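Local coordinates for protein cephalosporin hydroxylase CMCI (Streptomyces clavuligerus, PDB 2BM8) that probably takes part in the hydroxylation of the cephalosporin nucleus during cephamycin biosynthesis, at residues P82-L88 with D109-I115; A152-I156 with L176-Y182. The protein carries 3 engineered substitutions. All coordinates share one frame; numbering follows the deposited sequence.

Both contacts belong to the same mixed sheet: interaction 1 pairs two full parallel strands, while interaction 2 joins the start of strand 155-159 to the loop leading into strand 182-185. Strands 84-88 and 155-159 are neighbours, and T84 OG1 and A152 O, 2.6 Å apart, probably share a hydrogen bond. Interaction 1 is mostly core: five backbone hydrogen bonds with mostly apolar side chains above and below; the charged pair joining its segments, R83 with D109, sits at the exposed end, while the buried carboxylate of E87 turns away to K65 and N160. Interaction 2, further from the chain's centre, has one backbone bond between its segments and relies instead on a carboxylate and an imidazole, with leucine and isoleucine packing on its buried side.

Interaction 1: residues P82-L88 with D109-I115; sequences PRTIVEL and DCQVIGI
I113 is gripped by both of its backbone polar atoms: its N donates to I85 O at 2.8 Å, and its O accepts from E87 N at 2.7 Å. E87 O in turn receives I115 N at 2.8 Å, and these three bonds come in nearly head-on to their carbonyls. Toward the start of the strands the geometry slackens, with I85 N to Q111 O at 3.1 Å and Q111 N reaching R83 O from 35° above the carbonyl plane. At that exposed end R83 NH1 sits 3.2 Å from D109 OD2, a salt bridge of charges alone, since no N-H points at the oxygen.

On one face, C110 SG stands opposite its own backbone N (chi1 -172°), which lays it against I85 CD1 at 3.7 Å; helix 94-106 covers this side through F99 and T103. On the other, T84 CG2 meets I113 CD1, and V86 CG1 meets I115 CD1 at 4.1 Å. The strands run only 13° from parallel. With helix 94-106 connecting them, they form the beta-alpha-beta crossover that opens a Rossmann-like sheet of order 3-2-1-4-5-7-6, the fold of class I methyltransferases.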
loop_
_atom_site.group_PDB
_atom_site.type_symbol
_atom_site.label_atom_id
_atom_site.label_comp_id
_atom_site.label_asym_id
_atom_site.label_seq_id
_atom_site.Cartn_x
_atom_site.Cartn_y
_atom_site.Cartn_z
ATOM N N PRO B 82 -4.039 1.324 39.558
ATOM C CA PRO B 82 -4.244 -0.016 40.104
ATOM C C PRO B 82 -3.358 -0.301 41.304
ATOM O O PRO B 82 -2.180 0.022 41.269
ATOM C CB PRO B 82 -3.856 -0.939 38.938
ATOM C CG PRO B 82 -2.917 -0.142 38.115
ATOM C CD PRO B 82 -3.414 1.278 38.227
ATOM N N ARG B 83 -3.939 -0.880 42.350
ATOM C CA ARG B 83 -3.172 -1.439 43.461
ATOM C C ARG B 83 -2.526 -2.806 43.136
ATOM O O ARG B 83 -1.589 -3.219 43.815
ATOM C CB ARG B 83 -4.064 -1.556 44.709
ATOM C CG ARG B 83 -4.367 -0.216 45.405
ATOM C CD ARG B 83 -3.427 0.116 46.568
ATOM N NE ARG B 83 -4.052 -0.174 47.866
ATOM C CZ ARG B 83 -3.518 -0.907 48.844
ATOM N NH1 ARG B 83 -2.311 -1.454 48.733
ATOM N NH2 ARG B 83 -4.203 -1.088 49.966
ATOM N N THR B 84 -3.013 -3.504 42.108
ATOM C CA THR B 84 -2.495 -4.828 41.768
ATOM C C THR B 84 -2.479 -5.051 40.258
ATOM O O THR B 84 -3.489 -4.885 39.601
ATOM C CB THR B 84 -3.348 -5.952 42.422
ATOM O OG1 THR B 84 -3.542 -5.707 43.821
ATOM C CG2 THR B 84 -2.609 -7.294 42.374
ATOM N N ILE B 85 -1.332 -5.433 39.714
ATOM C CA ILE B 85 -1.257 -5.879 38.335
ATOM C C ILE B 85 -0.777 -7.324 38.282
ATOM O O ILE B 85 0.277 -7.639 38.812
ATOM C CB ILE B 85 -0.322 -4.970 37.549
ATOM C CG1 ILE B 85 -0.945 -3.574 37.437
ATOM C CG2 ILE B 85 -0.050 -5.552 36.163
ATOM C CD1 ILE B 85 0.026 -2.529 36.990
ATOM N N VAL B 86 -1.571 -8.183 37.646
ATOM C CA VAL B 86 -1.281 -9.602 37.483
ATOM C C VAL B 86 -0.929 -9.948 36.031
ATOM O O VAL B 86 -1.682 -9.625 35.119
ATOM C CB VAL B 86 -2.506 -10.443 37.847
ATOM C CG1 VAL B 86 -2.199 -11.924 37.694
ATOM C CG2 VAL B 86 -2.986 -10.142 39.272
ATOM N N GLU B 87 0.210 -10.614 35.831
ATOM C CA GLU B 87 0.607 -11.150 34.527
ATOM C C GLU B 87 0.528 -12.658 34.569
ATOM O O GLU B 87 1.265 -13.269 35.313
ATOM C CB GLU B 87 2.058 -10.779 34.205
ATOM C CG GLU B 87 2.213 -9.509 33.394
ATOM C CD GLU B 87 1.880 -9.701 31.928
ATOM O OE1 GLU B 87 1.245 -10.726 31.589
ATOM O OE2 GLU B 87 2.269 -8.828 31.119
ATOM N N LEU B 88 -0.364 -13.244 33.782
ATOM C CA LEU B 88 -0.384 -14.689 33.513
ATOM C C LEU B 88 0.489 -14.894 32.275
ATOM O O LEU B 88 0.160 -14.381 31.210
ATOM C CB LEU B 88 -1.819 -15.148 33.218
ATOM C CG LEU B 88 -2.360 -16.528 33.612
ATOM C CD1 LEU B 88 -3.494 -16.885 32.683
ATOM C CD2 LEU B 88 -1.312 -17.662 33.642
ATOM N N ASP B 109 0.747 2.866 44.932
ATOM C CA ASP B 109 1.072 1.679 45.737
ATOM C C ASP B 109 0.604 0.410 45.016
ATOM O O ASP B 109 -0.507 -0.039 45.232
ATOM C CB ASP B 109 0.390 1.778 47.118
ATOM C CG ASP B 109 0.710 0.593 48.030
ATOM O OD1 ASP B 109 1.483 -0.299 47.600
ATOM O OD2 ASP B 109 0.228 0.473 49.193
ATOM N N CYS B 110 1.452 -0.176 44.179
ATOM C CA CYS B 110 1.031 -1.296 43.343
ATOM C C CYS B 110 1.935 -2.502 43.550
ATOM O O CYS B 110 3.166 -2.393 43.478
ATOM C CB CYS B 110 0.996 -0.891 41.857
ATOM S SG CYS B 110 0.282 -2.100 40.703
ATOM N N GLN B 111 1.295 -3.644 43.807
ATOM C CA GLN B 111 1.932 -4.955 43.839
ATOM C C GLN B 111 1.780 -5.635 42.482
ATOM O O GLN B 111 0.667 -5.795 42.000
ATOM C CB GLN B 111 1.241 -5.826 44.894
ATOM C CG GLN B 111 1.453 -5.352 46.302
ATOM C CD GLN B 111 2.913 -5.348 46.652
ATOM O OE1 GLN B 111 3.674 -6.147 46.125
ATOM N NE2 GLN B 111 3.315 -4.439 47.510
ATOM N N VAL B 112 2.900 -6.021 41.872
ATOM C CA VAL B 112 2.905 -6.687 40.574
ATOM C C VAL B 112 3.099 -8.163 40.829
ATOM O O VAL B 112 3.942 -8.532 41.629
ATOM C CB VAL B 112 4.043 -6.162 39.671
ATOM C CG1 VAL B 112 4.015 -6.821 38.307
ATOM C CG2 VAL B 112 3.937 -4.657 39.513
ATOM N N ILE B 113 2.310 -8.996 40.162
ATOM C CA ILE B 113 2.367 -10.445 40.324
ATOM C C ILE B 113 2.520 -11.140 38.960
ATOM O O ILE B 113 1.775 -10.860 38.026
ATOM C CB ILE B 113 1.092 -10.961 41.069
ATOM C CG1 ILE B 113 1.132 -10.553 42.547
ATOM C CG2 ILE B 113 0.981 -12.490 40.974
ATOM C CD1 ILE B 113 -0.198 -10.602 43.239
ATOM N N GLY B 114 3.485 -12.048 38.861
ATOM C CA GLY B 114 3.697 -12.830 37.661
ATOM C C GLY B 114 3.495 -14.295 37.948
ATOM O O GLY B 114 4.129 -14.839 38.850
ATOM N N ILE B 115 2.620 -14.928 37.174
ATOM C CA ILE B 115 2.283 -16.339 37.300
ATOM C C ILE B 115 2.755 -17.055 36.044
ATOM O O ILE B 115 2.407 -16.625 34.955
ATOM C CB ILE B 115 0.750 -16.513 37.397
ATOM C CG1 ILE B 115 0.160 -15.584 38.447
ATOM C CG2 ILE B 115 0.377 -17.946 37.707
ATOM C CD1 ILE B 115 -1.344 -15.784 38.665
#

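Interaction 2: residues A152-I156 with L176-Y182; sequences AHPLI and LLEEGDY
L155 O accepts Y182 N at 2.9 Å, nearly head-on, and I156 pairs with Y182 in a parallel bridge. This is where the beta-alpha-beta crossover made by strand 155-159, helix 165-175 and strand 182-185 closes, joining the fourth and fifth strands of the Rossmann-like methyltransferase fold. Before the bridge each segment bends sharply: P154 follows a cis peptide bond, and E178 to D181 make a type II turn with G180 at its third position, where a CB would jam against the preceding carbonyl oxygen.

The D181 carboxylate ties the two bends together. With CG placed beside its own backbone N (chi1 -69°), D181 OD2 takes two donors: H153 ND1 at 2.8 Å, a bent bond to the syn lone pair, and E178 N at 2.9 Å, almost straight at 178° but from above the carboxylate plane. D181 OD1 is met by L155 N at 2.9 Å, also from well above that plane. An alanine in place of D181 would probably leave L155 N and E178 N without their acceptor and set the H153 ring free to turn.

That ring lies between two neighbours. E178 OE2 rides 3.8 Å above the plane of the H153 ring, over its centre, and L155 CB lies toward the rim on the opposite face. Two carboxylates so near would tend to stabilise a protonated imidazole.

On the buried side L155 CD2 touches L177 CD2 at 4.1 Å, the two side chains crossing at about a right angle. I156 and Y182 run side by side, I156 CG2 to Y182 CB at 4.1 Å; the phenol OH goes on to D214, and R34 of a neighbouring subunit packs on Y182. L176 O lies at the edge of the H153 ring, in its plane, 3.0 Å from H153 CE1.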
loop_
_atom_site.group_PDB
_atom_site.type_symbol
_atom_site.label_atom_id
_atom_site.label_comp_id
_atom_site.label_asym_id
_atom_site.label_seq_id
_atom_site.Cartn_x
_atom_site.Cartn_y
_atom_site.Cartn_z
ATOM N N ALA B 152 -5.347 -6.207 46.561
ATOM C CA ALA B 152 -6.026 -4.913 46.576
ATOM C C ALA B 152 -6.482 -4.470 45.186
ATOM O O ALA B 152 -6.025 -4.981 44.165
ATOM C CB ALA B 152 -5.124 -3.857 47.191
ATOM N N HIS B 153 -7.392 -3.503 45.182
ATOM C CA HIS B 153 -8.056 -3.056 43.976
ATOM C C HIS B 153 -7.927 -1.542 43.865
ATOM O O HIS B 153 -7.727 -0.873 44.867
ATOM C CB HIS B 153 -9.520 -3.476 44.019
ATOM C CG HIS B 153 -9.722 -4.959 44.034
ATOM N ND1 HIS B 153 -10.510 -5.612 43.111
ATOM C CD2 HIS B 153 -9.238 -5.921 44.857
ATOM C CE1 HIS B 153 -10.508 -6.907 43.370
ATOM N NE2 HIS B 153 -9.747 -7.120 44.427
ATOM N N PRO B 154 -8.043 -0.979 42.666
ATOM C CA PRO B 154 -8.315 -1.705 41.421
ATOM C C PRO B 154 -7.221 -2.678 40.978
ATOM O O PRO B 154 -6.107 -2.717 41.519
ATOM C CB PRO B 154 -8.444 -0.579 40.383
ATOM C CG PRO B 154 -8.669 0.652 41.144
ATOM C CD PRO B 154 -7.946 0.469 42.439
ATOM N N LEU B 155 -7.552 -3.442 39.947
ATOM C CA LEU B 155 -6.750 -4.576 39.540
ATOM C C LEU B 155 -6.774 -4.758 38.036
ATOM O O LEU B 155 -7.826 -4.694 37.410
ATOM C CB LEU B 155 -7.300 -5.812 40.223
ATOM C CG LEU B 155 -6.558 -7.129 40.033
ATOM C CD1 LEU B 155 -6.395 -7.832 41.404
ATOM C CD2 LEU B 155 -7.292 -8.030 39.046
ATOM N N ILE B 156 -5.603 -4.962 37.449
ATOM C CA ILE B 156 -5.504 -5.314 36.038
ATOM C C ILE B 156 -4.975 -6.747 35.941
ATOM O O ILE B 156 -3.892 -7.040 36.425
ATOM C CB ILE B 156 -4.556 -4.354 35.299
ATOM C CG1 ILE B 156 -5.029 -2.913 35.445
ATOM C CG2 ILE B 156 -4.428 -4.756 33.819
ATOM C CD1 ILE B 156 -4.042 -1.902 34.894
ATOM N N LEU B 176 -12.854 -12.577 41.655
ATOM C CA LEU B 176 -11.750 -11.616 41.708
ATOM C C LEU B 176 -12.106 -10.167 41.376
ATOM O O LEU B 176 -11.845 -9.279 42.169
ATOM C CB LEU B 176 -10.607 -12.065 40.785
ATOM C CG LEU B 176 -9.243 -11.399 41.026
ATOM C CD1 LEU B 176 -8.916 -11.236 42.508
ATOM C CD2 LEU B 176 -8.139 -12.177 40.339
ATOM N N LEU B 177 -12.683 -9.928 40.204
ATOM C CA LEU B 177 -12.849 -8.571 39.701
ATOM C C LEU B 177 -13.955 -7.816 40.432
ATOM O O LEU B 177 -14.993 -8.374 40.778
ATOM C CB LEU B 177 -13.155 -8.586 38.203
ATOM C CG LEU B 177 -12.231 -9.415 37.300
ATOM C CD1 LEU B 177 -12.859 -9.559 35.932
ATOM C CD2 LEU B 177 -10.834 -8.825 37.175
ATOM N N GLU B 178 -13.707 -6.538 40.679
ATOM C CA GLU B 178 -14.755 -5.612 41.050
ATOM C C GLU B 178 -14.964 -4.656 39.887
ATOM O O GLU B 178 -14.208 -4.656 38.932
ATOM C CB GLU B 178 -14.355 -4.812 42.287
ATOM C CG GLU B 178 -13.860 -5.630 43.472
ATOM C CD GLU B 178 -13.293 -4.749 44.575
ATOM O OE1 GLU B 178 -12.872 -3.601 44.276
ATOM O OE2 GLU B 178 -13.282 -5.190 45.746
ATOM N N GLU B 179 -15.975 -3.815 39.998
ATOM C CA GLU B 179 -16.292 -2.848 38.957
ATOM C C GLU B 179 -15.078 -1.950 38.676
ATOM O O GLU B 179 -14.457 -1.446 39.599
ATOM C CB GLU B 179 -17.514 -2.026 39.379
ATOM C CG GLU B 179 -17.800 -0.834 38.486
ATOM C CD GLU B 179 -19.091 -0.127 38.851
ATOM O OE1 GLU B 179 -19.730 -0.515 39.857
ATOM O OE2 GLU B 179 -19.474 0.813 38.126
ATOM N N GLY B 180 -14.735 -1.774 37.403
ATOM C CA GLY B 180 -13.561 -1.003 37.021
ATOM C C GLY B 180 -12.321 -1.828 36.699
ATOM O O GLY B 180 -11.489 -1.374 35.906
ATOM N N ASP B 181 -12.190 -3.021 37.285
ATOM C CA ASP B 181 -11.010 -3.875 37.075
ATOM C C ASP B 181 -10.910 -4.354 35.637
ATOM O O ASP B 181 -11.911 -4.577 34.989
ATOM C CB ASP B 181 -11.034 -5.093 38.006
ATOM C CG ASP B 181 -10.828 -4.724 39.475
ATOM O OD1 ASP B 181 -10.494 -3.560 39.778
ATOM O OD2 ASP B 181 -10.978 -5.549 40.400
ATOM N N TYR B 182 -9.695 -4.500 35.138
ATOM C CA TYR B 182 -9.485 -4.876 33.755
ATOM C C TYR B 182 -9.155 -6.362 33.634
ATOM O O TYR B 182 -8.485 -6.930 34.481
ATOM C CB TYR B 182 -8.370 -4.024 33.157
ATOM C CG TYR B 182 -8.841 -2.658 32.700
ATOM C CD1 TYR B 182 -8.897 -1.584 33.575
ATOM C CD2 TYR B 182 -9.245 -2.447 31.391
ATOM C CE1 TYR B 182 -9.334 -0.335 33.148
ATOM C CE2 TYR B 182 -9.680 -1.205 30.965
ATOM C CZ TYR B 182 -9.719 -0.159 31.843
ATOM O OH TYR B 182 -10.166 1.063 31.409
#